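Local coordinates for protein restriction endonuclease R.BpuJI (Bacillus pumilus, PDB 2VLA) that recognises a specific DNA sequence through this N-terminal domain, as part of a larger restriction endonuclease that probably cleaves DNA, at residues Q143-A148 / I153-D158. Residues are numbered along the deposited sequence; the frame is centred on the assembly and turned at random.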
ATOM      1  N   GLN A 143      -7.403  -9.602   9.222  1.00 11.08           N
ATOM      2  CA  GLN A 143      -8.555 -10.336   9.681  1.00 10.94           C
ATOM      3  C   GLN A 143      -8.749 -11.674   8.955  1.00 10.63           C
ATOM      4  O   GLN A 143      -9.121 -12.665   9.564  1.00 11.74           O
ATOM      5  CB  GLN A 143      -9.817  -9.483   9.568  1.00 11.69           C
ATOM      6  CG  GLN A 143     -11.084 -10.140  10.170  1.00 12.38           C
ATOM      7  CD  GLN A 143     -11.031 -10.239  11.673  1.00 14.27           C
ATOM      8  OE1 GLN A 143     -10.262  -9.560  12.323  1.00 16.34           O
ATOM      9  NE2 GLN A 143     -11.966 -10.987  12.234  1.00 21.88           N
ATOM     10  N   VAL A 144      -8.483 -11.699   7.648  1.00 10.90           N
ATOM     11  CA  VAL A 144      -8.536 -12.956   6.901  1.00 10.66           C
ATOM     12  C   VAL A 144      -7.523 -13.978   7.502  1.00 10.97           C
ATOM     13  O   VAL A 144      -7.844 -15.140   7.708  1.00 10.94           O
ATOM     14  CB  VAL A 144      -8.236 -12.716   5.404  1.00 11.50           C
ATOM     15  CG1 VAL A 144      -7.914 -14.038   4.664  1.00 12.63           C
ATOM     16  CG2 VAL A 144      -9.393 -12.003   4.727  1.00 12.45           C
ATOM     17  N   LEU A 145      -6.316 -13.503   7.813  1.00 10.67           N
ATOM     18  CA  LEU A 145      -5.294 -14.388   8.386  1.00 10.29           C
ATOM     19  C   LEU A 145      -5.695 -14.878   9.790  1.00 11.23           C
ATOM     20  O   LEU A 145      -5.485 -16.056  10.129  1.00 11.47           O
ATOM     21  CB  LEU A 145      -3.937 -13.675   8.424  1.00 11.38           C
ATOM     22  CG  LEU A 145      -3.283 -13.443   7.052  1.00 11.23           C
ATOM     23  CD1 LEU A 145      -2.095 -12.521   7.207  1.00 13.06           C
ATOM     24  CD2 LEU A 145      -2.869 -14.766   6.399  1.00 14.22           C
ATOM     25  N   LEU A 146      -6.270 -13.983  10.609  1.00 11.95           N
ATOM     26  CA  LEU A 146      -6.760 -14.390  11.940  1.00 11.30           C
ATOM     27  C   LEU A 146      -7.834 -15.452  11.792  1.00 11.77           C
ATOM     28  O   LEU A 146      -7.835 -16.452  12.495  1.00 13.08           O
ATOM     29  CB  LEU A 146      -7.330 -13.200  12.714  1.00 11.70           C
ATOM     30  CG  LEU A 146      -6.305 -12.236  13.313  1.00 15.48           C
ATOM     31  CD1 LEU A 146      -7.012 -10.972  13.734  1.00 16.98           C
ATOM     32  CD2 LEU A 146      -5.558 -12.855  14.493  1.00 15.87           C
ATOM     33  N   THR A 147      -8.762 -15.204  10.875  1.00 11.93           N
ATOM     34  CA  THR A 147      -9.883 -16.109  10.647  1.00 12.04           C
ATOM     35  C   THR A 147      -9.412 -17.462  10.095  1.00 12.67           C
ATOM     36  O   THR A 147      -9.905 -18.509  10.497  1.00 12.97           O
ATOM     37  CB  THR A 147     -10.930 -15.461   9.728  1.00 12.45           C
ATOM     38  OG1 THR A 147     -11.364 -14.239  10.317  1.00 14.82           O
ATOM     39  CG2 THR A 147     -12.159 -16.384   9.498  1.00 14.89           C
ATOM     40  N   ALA A 148      -8.379 -17.445   9.238  1.00 11.67           N
ATOM     41  CA  ALA A 148      -7.758 -18.695   8.783  1.00 12.26           C
ATOM     42  C   ALA A 148      -7.216 -19.497   9.978  1.00 12.34           C
ATOM     43  O   ALA A 148      -7.523 -20.674  10.140  1.00 13.32           O
ATOM     44  CB  ALA A 148      -6.644 -18.394   7.764  1.00 13.38           C
ATOM     45  N   ILE A 153      -6.591 -23.425   9.200  1.00 15.24           N
ATOM     46  CA  ILE A 153      -5.924 -23.513   7.902  1.00 14.65           C
ATOM     47  C   ILE A 153      -4.903 -22.398   7.758  1.00 13.36           C
ATOM     48  O   ILE A 153      -4.925 -21.412   8.522  1.00 15.41           O
ATOM     49  CB  ILE A 153      -6.909 -23.484   6.703  1.00 15.59           C
ATOM     50  CG1 ILE A 153      -7.598 -22.120   6.595  1.00 15.58           C
ATOM     51  CG2 ILE A 153      -7.939 -24.611   6.828  1.00 19.85           C
ATOM     52  CD1 ILE A 153      -8.255 -21.878   5.264  1.00 16.54           C
ATOM     53  N   GLN A 154      -3.974 -22.578   6.822  1.00 15.51           N
ATOM     54  CA  GLN A 154      -3.015 -21.546   6.526  1.00 14.66           C
ATOM     55  C   GLN A 154      -3.089 -21.194   5.049  1.00 12.93           C
ATOM     56  O   GLN A 154      -3.479 -22.019   4.236  1.00 15.78           O
ATOM     57  CB  GLN A 154      -1.617 -22.021   6.895  1.00 19.66           C
ATOM     58  CG  GLN A 154      -1.466 -22.279   8.388  1.00 24.29           C
ATOM     59  CD  GLN A 154      -0.207 -22.991   8.728  1.00 27.11           C
ATOM     60  OE1 GLN A 154       0.055 -24.086   8.230  1.00 29.86           O
ATOM     61  NE2 GLN A 154       0.584 -22.395   9.610  1.00 32.92           N
ATOM     62  N   LEU A 155      -2.788 -19.946   4.735  1.00 13.66           N
ATOM     63  CA  LEU A 155      -2.953 -19.417   3.392  1.00 12.41           C
ATOM     64  C   LEU A 155      -1.623 -19.159   2.714  1.00 13.45           C
ATOM     65  O   LEU A 155      -0.654 -18.741   3.347  1.00 12.96           O
ATOM     66  CB  LEU A 155      -3.728 -18.097   3.438  1.00 12.25           C
ATOM     67  CG  LEU A 155      -5.093 -18.143   4.116  1.00 14.09           C
ATOM     68  CD1 LEU A 155      -5.736 -16.806   3.973  1.00 18.57           C
ATOM     69  CD2 LEU A 155      -5.913 -19.222   3.492  1.00 15.73           C
ATOM     70  N   SER A 156      -1.616 -19.343   1.410  1.00 12.97           N
ATOM     71  CA  SER A 156      -0.466 -19.009   0.592  1.00 12.40           C
ATOM     72  C   SER A 156      -0.604 -17.600   0.050  1.00 12.44           C
ATOM     73  O   SER A 156      -1.687 -16.993   0.099  1.00 12.34           O
ATOM     74  CB  SER A 156      -0.356 -19.978  -0.576  1.00 13.99           C
ATOM     75  OG  SER A 156      -1.408 -19.734  -1.506  1.00 14.57           O
ATOM     76  N   LYS A 157       0.473 -17.087  -0.513  0.50 13.01           N
ATOM     77  CA  LYS A 157       0.441 -15.803  -1.182  0.50 13.04           C
ATOM     78  C   LYS A 157      -0.537 -15.821  -2.349  0.50 13.02           C
ATOM     79  O   LYS A 157      -1.177 -14.812  -2.640  0.50 13.14           O
ATOM     80  CB  LYS A 157       1.847 -15.436  -1.675  0.50 16.71           C
ATOM     81  CG  LYS A 157       1.903 -14.170  -2.498  0.50 21.02           C
ATOM     82  CD  LYS A 157       3.345 -13.743  -2.741  0.50 24.91           C
ATOM     83  CE  LYS A 157       4.217 -14.929  -3.117  0.50 26.12           C
ATOM     84  NZ  LYS A 157       4.418 -15.034  -4.589  0.50 28.75           N
ATOM     85  N   ASP A 158      -0.622 -16.949  -3.049  1.00 12.31           N
ATOM     86  CA  ASP A 158      -1.555 -17.080  -4.168  1.00 12.20           C
ATOM     87  C   ASP A 158      -3.014 -17.034  -3.692  1.00 12.22           C
ATOM     88  O   ASP A 158      -3.869 -16.486  -4.385  1.00 12.81           O
ATOM     89  CB  ASP A 158      -1.273 -18.395  -4.969  1.00 12.96           C
ATOM     90  CG  ASP A 158       0.035 -18.338  -5.786  1.00 17.01           C
ATOM     91  OD1 ASP A 158       0.366 -17.252  -6.316  1.00 19.41           O
ATOM     92  OD2 ASP A 158       0.701 -19.404  -5.924  1.00 27.65           O
TER
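L155 CG is turned opposite its own carbonyl carbon (chi1 -56°), and V144 CG1 opposite its backbone N (chi1 165°). The two branched side chains therefore cross at about a right angle, and V144 CG1 meets L155 CD1 at 3.6 Å. L145 bends its far end toward the same methyl, its CD2 lying 4.3 Å from L155 CD1. One turn on from V144, A148 directs its CB toward the extended segment, where it packs 4.0 Å from L155 CG and equally near I153 CG1. L155 thus fits against three helix residues spaced over a single turn, an apolar contact that is largely buried. The same A148 also makes the polar link, through its backbone: I153 N donates to A148 O over 3.1 Å, arriving from above the carbonyl plane. The bond is nearly straight at the hydrogen (173°). It ties the start of 153-158 to the last turns of helix 137-150 as the chain turns toward helix 157-165. Residues 153-156 form an extended linker between these two helices of the DNA recognition domain, and S156 is the N-cap of the second. L155 also pairs through its backbone with V230 of strand 230-232, and V230 and L232 both pack on L145. A148 touches I181 of helix 177-189, K157 packs on a phosphate of the bound DNA, and helix 203-219 lies against K157 and D158.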